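Local structure of poly(ADP-ribose) glycohydrolase (Thermomonospora curvata, 3SIG) at residues G18-P23 against V28-H33; Q36-T41 against L125-Q130; K202-A207 against R213-G218. The protein probably hydrolyses the ribose–ribose linkages of poly(ADP-ribose), releasing ADP-ribose units, and holds one ADP-ribose in its pocket in this crystal. All coordinates share one frame; numbering follows the deposited sequence. Where two conformers were deposited one is given.

Contact 1 of 3, residues G18-P23 against V28-H33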
loop_
_atom_site.group_PDB
_atom_site.type_symbol
_atom_site.label_atom_id
_atom_site.label_comp_id
_atom_site.label_asym_id
_atom_site.label_seq_id
_atom_site.Cartn_x
_atom_site.Cartn_y
_atom_site.Cartn_z
ATOM N N GLY A 18 13.130 18.360 6.630
ATOM C CA GLY A 18 14.100 17.467 6.005
ATOM C C GLY A 18 14.965 16.655 6.961
ATOM O O GLY A 18 15.909 16.045 6.506
ATOM N N ARG A 19 14.596 16.555 8.228
ATOM C CA ARG A 19 15.367 15.784 9.205
ATOM C C ARG A 19 14.443 15.511 10.396
ATOM O O ARG A 19 13.400 16.189 10.576
ATOM C CB ARG A 19 16.671 16.514 9.611
ATOM C CG ARG A 19 16.492 17.941 10.198
ATOM C CD ARG A 19 17.835 18.646 10.406
ATOM N NE ARG A 19 18.755 18.365 9.309
ATOM C CZ ARG A 19 19.182 19.256 8.443
ATOM N NH1 ARG A 19 18.812 20.515 8.563
ATOM N NH2 ARG A 19 20.002 18.900 7.468
ATOM N N TYR A 20 14.814 14.511 11.201
ATOM C CA TYR A 20 14.126 14.233 12.456
ATOM C C TYR A 20 15.119 13.791 13.495
ATOM O O TYR A 20 16.250 13.445 13.180
ATOM C CB TYR A 20 13.055 13.177 12.245
ATOM C CG TYR A 20 13.549 11.768 11.923
ATOM C CD1 TYR A 20 13.919 10.881 12.924
ATOM C CD2 TYR A 20 13.598 11.304 10.615
ATOM C CE1 TYR A 20 14.365 9.597 12.617
ATOM C CE2 TYR A 20 14.030 10.025 10.311
ATOM C CZ TYR A 20 14.393 9.163 11.301
ATOM O OH TYR A 20 14.823 7.892 10.961
ATOM N N THR A 21 14.697 13.805 14.756
ATOM C CA THR A 21 15.525 13.371 15.852
ATOM C C THR A 21 15.073 12.001 16.351
ATOM O O THR A 21 13.929 11.821 16.783
ATOM C CB THR A 21 15.477 14.380 16.970
ATOM O OG1 THR A 21 15.897 15.632 16.434
ATOM C CG2 THR A 21 16.400 13.977 18.087
ATOM N N ALA A 22 15.960 11.021 16.258
ATOM C CA ALA A 22 15.692 9.681 16.732
ATOM C C ALA A 22 15.785 9.605 18.252
ATOM O O ALA A 22 16.286 10.522 18.906
ATOM C CB ALA A 22 16.657 8.686 16.099
ATOM N N PRO A 23 15.309 8.499 18.839
ATOM C CA PRO A 23 15.289 8.449 20.299
ATOM C C PRO A 23 16.663 8.517 20.955
ATOM O O PRO A 23 16.752 8.989 22.087
ATOM C CB PRO A 23 14.601 7.107 20.578
ATOM C CG PRO A 23 13.712 6.910 19.454
ATOM C CD PRO A 23 14.458 7.449 18.253
ATOM N N VAL A 28 18.642 12.554 12.034
ATOM C CA VAL A 28 18.629 11.789 10.810
ATOM C C VAL A 28 18.150 12.653 9.638
ATOM O O VAL A 28 17.037 13.167 9.657
ATOM C CB VAL A 28 17.669 10.563 10.950
ATOM C CG1 VAL A 28 17.654 9.772 9.652
ATOM C CG2 VAL A 28 18.095 9.699 12.117
ATOM N N PRO A 29 18.981 12.802 8.587
ATOM C CA PRO A 29 18.572 13.574 7.410
ATOM C C PRO A 29 17.702 12.757 6.457
ATOM O O PRO A 29 18.049 11.614 6.214
ATOM C CB PRO A 29 19.921 13.911 6.758
ATOM C CG PRO A 29 20.793 12.778 7.108
ATOM C CD PRO A 29 20.352 12.280 8.460
ATOM N N ILE A 30 16.624 13.328 5.954
ATOM C CA ILE A 30 15.758 12.611 5.009
ATOM C C ILE A 30 15.397 13.438 3.788
ATOM O O ILE A 30 14.728 12.928 2.880
ATOM C CB ILE A 30 14.437 12.075 5.631
ATOM C CG1 ILE A 30 13.591 13.180 6.234
ATOM C CG2 ILE A 30 14.720 10.993 6.629
ATOM C CD1 ILE A 30 12.183 12.721 6.514
ATOM N N ALA A 31 15.825 14.697 3.703
ATOM C CA ALA A 31 15.338 15.546 2.621
ATOM C C ALA A 31 15.688 14.985 1.249
ATOM O O ALA A 31 14.854 15.005 0.341
ATOM C CB ALA A 31 15.877 16.946 2.743
ATOM N N ASP A 32 16.900 14.502 1.070
ATOM C CA ASP A 32 17.301 14.011 -0.238
ATOM C C ASP A 32 16.482 12.789 -0.630
ATOM O O ASP A 32 16.007 12.687 -1.768
ATOM C CB ASP A 32 18.798 13.656 -0.286
ATOM C CG ASP A 32 19.702 14.850 -0.192
ATOM O OD1 ASP A 32 19.259 15.999 -0.442
ATOM O OD2 ASP A 32 20.882 14.603 0.138
ATOM N N HIS A 33 16.326 11.830 0.265
ATOM C CA HIS A 33 15.549 10.649 -0.081
ATOM C C HIS A 33 14.085 10.981 -0.324
ATOM O O HIS A 33 13.472 10.409 -1.244
ATOM C CB HIS A 33 15.711 9.580 0.970
ATOM C CG HIS A 33 17.040 8.914 0.914
ATOM N ND1 HIS A 33 17.459 7.999 1.851
ATOM C CD2 HIS A 33 18.052 9.047 0.030
ATOM C CE1 HIS A 33 18.679 7.597 1.548
ATOM N NE2 HIS A 33 19.066 8.218 0.450
#
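Y20 and V28 face each other as an antiparallel hydrogen-bonded pair. V28 N gives its hydrogen to Y20 O at 2.8 Å, and Y20 N reaches V28 O at 3.0 Å. One step on, R19 and P29 form the non-hydrogen-bonded pair, a place where proline, lacking an N-H, costs no bond. The pairing runs past the strand end: I30 N donates to G18 O at 2.9 Å in a nearly straight bond, though it stands above the carbonyl plane. The same oxygen takes a second, weak bond from A31 N. I30 is the N-cap residue of helix 31-39, so G18 ties the start of that helix to the hairpin. Glycine is required at G18, whose phi is positive (83°); a CB would collide with A31 CB.

Outside the backbone bonds, Y20 carries the packing. Its CG sits between the backbone N and the carbonyl carbon (chi1 68°), and the ring lies alongside V28 with the branched side chain over one face. V28 CB comes 3.8 Å from the centroid of the Y20 ring in a CH-pi contact. V28 CG1 lies by Y20 OH and CE2, and CG2 by CE1, so the isopropyl group sits over the hydroxyl end of the ring. At the ring edge, I30 CG2 approaches Y20 CE2 to 3.9 Å. Replacing Y20 by alanine would probably strip V28 of the ring it packs on and open a gap beside I30 CG2. R19 keeps to the exposed face with P29, where a long charged chain is readily accommodated.

The buried face of this short hairpin is closed by other elements. Y20 OH is hydrogen-bonded to L164 O of strand 163-175, and its ring meets F156 of strand 147-157. Helix 2-17 contributes I14, touching both Y20 and I30.

Contact 2 of 3, residues Q36-T41 against L125-Q130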
loop_
_atom_site.group_PDB
_atom_site.type_symbol
_atom_site.label_atom_id
_atom_site.label_comp_id
_atom_site.label_asym_id
_atom_site.label_seq_id
_atom_site.Cartn_x
_atom_site.Cartn_y
_atom_site.Cartn_z
ATOM N N GLN A 36 13.879 12.603 -3.770
ATOM C CA GLN A 36 14.066 11.597 -4.801
ATOM C C GLN A 36 12.775 10.818 -4.989
ATOM O O GLN A 36 12.354 10.538 -6.117
ATOM C CB GLN A 36 15.204 10.647 -4.466
ATOM C CG GLN A 36 16.572 11.282 -4.557
ATOM C CD GLN A 36 17.650 10.263 -4.266
ATOM O OE1 GLN A 36 17.510 9.084 -4.625
ATOM N NE2 GLN A 36 18.712 10.690 -3.583
ATOM N N ALA A 37 12.131 10.415 -3.908
ATOM C CA ALA A 37 10.885 9.688 -4.008
ATOM C C ALA A 37 9.824 10.521 -4.722
ATOM O O ALA A 37 9.093 9.999 -5.570
ATOM C CB ALA A 37 10.413 9.246 -2.637
ATOM N N VAL A 38 9.709 11.801 -4.389
ATOM C CA VAL A 38 8.718 12.657 -5.028
ATOM C C VAL A 38 9.011 12.797 -6.521
ATOM O O VAL A 38 8.132 12.630 -7.356
ATOM C CB VAL A 38 8.689 14.051 -4.358
ATOM C CG1 VAL A 38 7.808 15.000 -5.160
ATOM C CG2 VAL A 38 8.197 13.910 -2.926
ATOM N N ARG A 39 10.266 13.087 -6.852
ATOM C CA ARG A 39 10.640 13.294 -8.262
ATOM C C ARG A 39 10.484 12.037 -9.109
ATOM O O ARG A 39 10.266 12.144 -10.318
ATOM C CB ARG A 39 12.091 13.808 -8.368
ATOM C CG ARG A 39 12.275 15.206 -7.848
ATOM C CD ARG A 39 13.687 15.760 -8.144
ATOM N NE ARG A 39 13.807 16.245 -9.531
ATOM C CZ ARG A 39 14.696 15.813 -10.426
ATOM N NH1 ARG A 39 15.593 14.891 -10.110
ATOM N NH2 ARG A 39 14.695 16.323 -11.646
ATOM N N GLY A 40 10.560 10.883 -8.470
ATOM C CA GLY A 40 10.413 9.609 -9.154
ATOM C C GLY A 40 8.990 9.072 -9.186
ATOM O O GLY A 40 8.724 8.021 -9.742
ATOM N N THR A 41 8.068 9.792 -8.547
ATOM C CA THR A 41 6.671 9.337 -8.485
ATOM C C THR A 41 6.004 9.394 -9.830
ATOM O O THR A 41 6.160 10.388 -10.541
ATOM C CB THR A 41 5.918 10.167 -7.456
ATOM O OG1 THR A 41 6.467 9.932 -6.159
ATOM C CG2 THR A 41 4.445 9.880 -7.418
ATOM N N LEU A 125 2.389 11.201 -2.653
ATOM C CA LEU A 125 0.987 11.179 -3.093
ATOM C C LEU A 125 0.416 12.578 -3.275
ATOM O O LEU A 125 -0.360 12.820 -4.216
ATOM C CB LEU A 125 0.130 10.378 -2.146
ATOM C CG LEU A 125 0.572 8.956 -1.898
ATOM C CD1 LEU A 125 -0.427 8.231 -0.963
ATOM C CD2 LEU A 125 0.720 8.224 -3.228
ATOM N N ARG A 126 0.808 13.513 -2.423
ATOM C CA ARG A 126 0.236 14.852 -2.503
ATOM C C ARG A 126 0.681 15.541 -3.786
ATOM O O ARG A 126 0.026 16.504 -4.209
ATOM C CB ARG A 126 0.610 15.696 -1.282
ATOM C CG ARG A 126 2.003 16.291 -1.406
ATOM C CD ARG A 126 2.912 16.096 -0.270
ATOM N NE ARG A 126 2.740 17.057 0.793
ATOM C CZ ARG A 126 3.728 17.708 1.415
ATOM N NH1 ARG A 126 5.006 17.570 1.076
ATOM N NH2 ARG A 126 3.417 18.526 2.391
ATOM N N ALA A 127 1.746 15.047 -4.415
ATOM C CA ALA A 127 2.256 15.583 -5.662
ATOM C C ALA A 127 1.558 15.039 -6.912
ATOM O O ALA A 127 1.942 15.371 -8.051
ATOM C CB ALA A 127 3.740 15.329 -5.754
ATOM N N VAL A 128 0.536 14.202 -6.726
ATOM C CA VAL A 128 -0.201 13.667 -7.851
ATOM C C VAL A 128 -1.681 14.042 -7.799
ATOM O O VAL A 128 -2.556 13.185 -7.704
ATOM C CB VAL A 128 -0.048 12.141 -7.957
ATOM C CG1 VAL A 128 -0.509 11.655 -9.321
ATOM C CG2 VAL A 128 1.422 11.712 -7.681
ATOM N N PRO A 129 -1.969 15.339 -7.851
ATOM C CA PRO A 129 -3.361 15.769 -7.730
ATOM C C PRO A 129 -4.252 15.209 -8.820
ATOM O O PRO A 129 -5.464 15.088 -8.623
ATOM C CB PRO A 129 -3.267 17.292 -7.846
ATOM C CG PRO A 129 -1.948 17.555 -8.516
ATOM C CD PRO A 129 -1.052 16.484 -8.045
ATOM N N GLN A 130 -3.700 14.862 -9.985
ATOM C CA GLN A 130 -4.509 14.323 -11.076
ATOM C C GLN A 130 -5.237 13.048 -10.656
ATOM O O GLN A 130 -6.339 12.777 -11.106
ATOM C CB GLN A 130 -3.674 13.983 -12.331
ATOM C CG GLN A 130 -3.230 15.173 -13.174
ATOM C CD GLN A 130 -2.759 14.734 -14.562
ATOM O OE1 GLN A 130 -2.622 13.541 -14.832
ATOM N NE2 GLN A 130 -2.525 15.695 -15.447
#
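T41 and V128, with V38 and A127 beside them, meet through methyl groups alone; no ring, amide or guanidinium group takes part, so there are no faces or edges to stack. The closest approach is methyl to methyl, T41 CG2 to V128 CG2 at 3.5 Å, the two side chains meeting at a slant. T41 can serve two purposes because its branches diverge. OG1 sits beside the backbone N (chi1 -64°), which leaves CG2 anti to that nitrogen and facing the valine. OG1 turns back and donates to A37 O at 2.7 Å, tilted from the carbonyl plane, and is also hydrogen-bonded to S124 OG, just before the second segment. A threonine therefore suits this place: its hydroxyl fastens the residue to the last turn of helix 31-39, and its methyl supplies an apolar surface.

The second touch is lighter, V38 CG1 to A127 CB at 4.1 Å. A127 offers only one methyl, which lets the turn come near the helix. It sits within a type I beta turn from L125 to V128, closed by V128 N to L125 O at 3.0 Å; this turn presents both A127 and V128 toward residues 36-41. V128 is buried, and its side chain also touches I148 and L43, so an apolar residue suits this place.

This is plain packing, in which the C-terminal end of a helix rests against the turn linking helices 121-125 and 129-138. It lies beside the edge strand 42-44 of the mixed central sheet, on which helices pack in the alpha/beta layering of a macrodomain-type fold.

Contact 3 of 3, residues K202-A207 against R213-G218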
loop_
_atom_site.group_PDB
_atom_site.type_symbol
_atom_site.label_atom_id
_atom_site.label_comp_id
_atom_site.label_asym_id
_atom_site.label_seq_id
_atom_site.Cartn_x
_atom_site.Cartn_y
_atom_site.Cartn_z
ATOM N N LYS A 202 -2.929 -5.402 -12.403
ATOM C CA LYS A 202 -2.203 -4.187 -12.756
ATOM C C LYS A 202 -1.227 -3.741 -11.667
ATOM O O LYS A 202 -0.118 -3.260 -11.958
ATOM C CB LYS A 202 -3.213 -3.081 -13.156
ATOM C CG LYS A 202 -3.893 -3.376 -14.437
ATOM C CD LYS A 202 -4.976 -2.370 -14.796
ATOM C CE LYS A 202 -5.525 -2.645 -16.185
ATOM N NZ LYS A 202 -6.556 -1.647 -16.580
ATOM N N VAL A 203 -1.611 -3.898 -10.413
ATOM C CA VAL A 203 -0.685 -3.650 -9.317
ATOM C C VAL A 203 0.557 -4.550 -9.445
ATOM O O VAL A 203 1.707 -4.069 -9.319
ATOM C CB VAL A 203 -1.386 -3.941 -7.959
ATOM C CG1 VAL A 203 -0.377 -3.984 -6.826
ATOM C CG2 VAL A 203 -2.452 -2.884 -7.673
ATOM N N LEU A 204 0.345 -5.845 -9.668
ATOM C CA LEU A 204 1.453 -6.774 -9.807
ATOM C C LEU A 204 2.275 -6.451 -11.040
ATOM O O LEU A 204 3.518 -6.547 -11.014
ATOM C CB LEU A 204 0.953 -8.216 -9.852
ATOM C CG LEU A 204 0.280 -8.764 -8.602
ATOM C CD1 LEU A 204 -0.118 -10.222 -8.797
ATOM C CD2 LEU A 204 1.129 -8.628 -7.457
ATOM N N ALA A 205 1.624 -6.064 -12.127
ATOM C CA ALA A 205 2.370 -5.708 -13.325
ATOM C C ALA A 205 3.254 -4.503 -13.064
ATOM O O ALA A 205 4.393 -4.476 -13.565
ATOM C CB ALA A 205 1.429 -5.442 -14.499
ATOM N N ALA A 206 2.747 -3.497 -12.379
ATOM C CA ALA A 206 3.564 -2.315 -12.109
ATOM C C ALA A 206 4.740 -2.671 -11.227
ATOM O O ALA A 206 5.864 -2.208 -11.475
ATOM C CB ALA A 206 2.738 -1.249 -11.479
ATOM N N ALA A 207 4.524 -3.516 -10.228
ATOM C CA ALA A 207 5.617 -3.927 -9.325
ATOM C C ALA A 207 6.706 -4.635 -10.111
ATOM O O ALA A 207 7.909 -4.351 -9.958
ATOM C CB ALA A 207 5.096 -4.837 -8.238
ATOM N N ARG A 213 11.030 -7.741 -6.990
ATOM C CA ARG A 213 10.855 -9.164 -6.879
ATOM C C ARG A 213 10.271 -9.597 -5.546
ATOM O O ARG A 213 9.869 -10.747 -5.403
ATOM C CB ARG A 213 12.182 -9.871 -7.079
ATOM C CG ARG A 213 12.901 -9.525 -8.383
ATOM C CD ARG A 213 12.619 -10.550 -9.457
ATOM N NE ARG A 213 13.165 -11.861 -9.112
ATOM C CZ ARG A 213 12.479 -13.003 -9.158
ATOM N NH1 ARG A 213 11.208 -13.010 -9.538
ATOM N NH2 ARG A 213 13.067 -14.147 -8.825
ATOM N N ARG A 214 10.186 -8.689 -4.582
ATOM C CA ARG A 214 9.608 -8.998 -3.272
ATOM C C ARG A 214 8.503 -7.978 -2.948
ATOM O O ARG A 214 8.700 -6.765 -3.103
ATOM C CB ARG A 214 10.710 -9.001 -2.199
ATOM C CG ARG A 214 11.780 -10.019 -2.528
ATOM C CD ARG A 214 12.802 -10.218 -1.415
ATOM N NE ARG A 214 13.533 -8.977 -1.158
ATOM C CZ ARG A 214 14.030 -8.618 0.020
ATOM N NH1 ARG A 214 13.954 -9.420 1.060
ATOM N NH2 ARG A 214 14.622 -7.439 0.127
ATOM N N LEU A 215 7.339 -8.517 -2.566
ATOM C CA LEU A 215 6.138 -7.737 -2.332
ATOM C C LEU A 215 5.587 -7.927 -0.956
ATOM O O LEU A 215 5.638 -9.023 -0.362
ATOM C CB LEU A 215 5.029 -8.142 -3.270
ATOM C CG LEU A 215 5.384 -8.240 -4.751
ATOM C CD1 LEU A 215 4.148 -8.665 -5.557
ATOM C CD2 LEU A 215 5.991 -6.976 -5.329
ATOM N N VAL A 216 4.966 -6.872 -0.487
ATOM C CA VAL A 216 4.140 -6.956 0.715
ATOM C C VAL A 216 2.716 -6.575 0.309
ATOM O O VAL A 216 2.455 -5.412 -0.034
ATOM C CB VAL A 216 4.638 -6.072 1.876
ATOM C CG1 VAL A 216 3.719 -6.237 3.066
ATOM C CG2 VAL A 216 6.092 -6.428 2.275
ATOM N N LEU A 217 1.843 -7.569 0.334
ATOM C CA LEU A 217 0.421 -7.443 0.007
ATOM C C LEU A 217 -0.369 -7.735 1.282
ATOM O O LEU A 217 0.199 -7.824 2.378
ATOM C CB LEU A 217 0.036 -8.439 -1.105
ATOM C CG LEU A 217 0.859 -8.318 -2.389
ATOM C CD1 LEU A 217 0.436 -9.385 -3.392
ATOM C CD2 LEU A 217 0.753 -6.952 -2.997
ATOM N N GLY A 218 -1.679 -7.820 1.181
ATOM C CA GLY A 218 -2.503 -8.054 2.372
ATOM C C GLY A 218 -3.963 -7.982 1.992
ATOM O O GLY A 218 -4.326 -8.143 0.813
#
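L215, L204 and A207 carry this contact, in which helix 189-209 lies on strand 214-217. L215 reaches across with both of its branches, in the one of its two conformers described here. Its CD1 meets L204 CD2 at 3.6 Å, and its CD2 rests on A207 CB at 3.7 Å. The fork of this leucine therefore addresses two successive turns of the helix. With CG opposite the carbonyl carbon (chi1 -49°), the branched end is carried from the strand toward the helix.

L204 comes from the helix flank at about a right angle to L215. The same CD2 that touches L215 also lies 4.2 Å from L217 CD1, so one methyl bears on two residues of the strand. L215 and L217, two positions apart, both project toward the helix, as residues on one face of a strand should. A207 suits its place because a single methyl leaves room for L215 to lie close to the helix surface. A larger apolar group is used at L204, where the side chain must span the gap between backbones.

All four touching residues are buried: F246 touches L204, F250 touches L215, V253 and F255 of strand 252-256 touch L217, and L173 of strand 163-175 touches A207.

The segment axes pass 10.5 Å apart, with directions 149° from parallel, so the helix runs largely counter to the strand. Because strands 163-175 and 214-217 are both parallel to strand 90-94 between them, helix 189-209 belongs to a beta-alpha-beta crossover. Such crossovers build the helix-covered mixed sheet of the macrodomain family.

Contacts 1, 2 and 3 follow one another along the chain without nesting. Contacts 1 and 2 share helix 31-39: the first lies at its beginning, against a separate two-stranded hairpin, and the second at its end, near edge strand 42-44 of the seven-stranded mixed sheet. Their centres are about 19 Å apart. Contact 3 packs helix 189-209 on strand 214-217, an interior strand of that sheet, its centre about 19 Å from that of contact 2 and about 28 Å from that of contact 1. The series thus passes from a peripheral hairpin, through the sheet's edge, to a helix laid on its central strands, where the side chain of L217 is about 10 Å from the bound ADP-ribose.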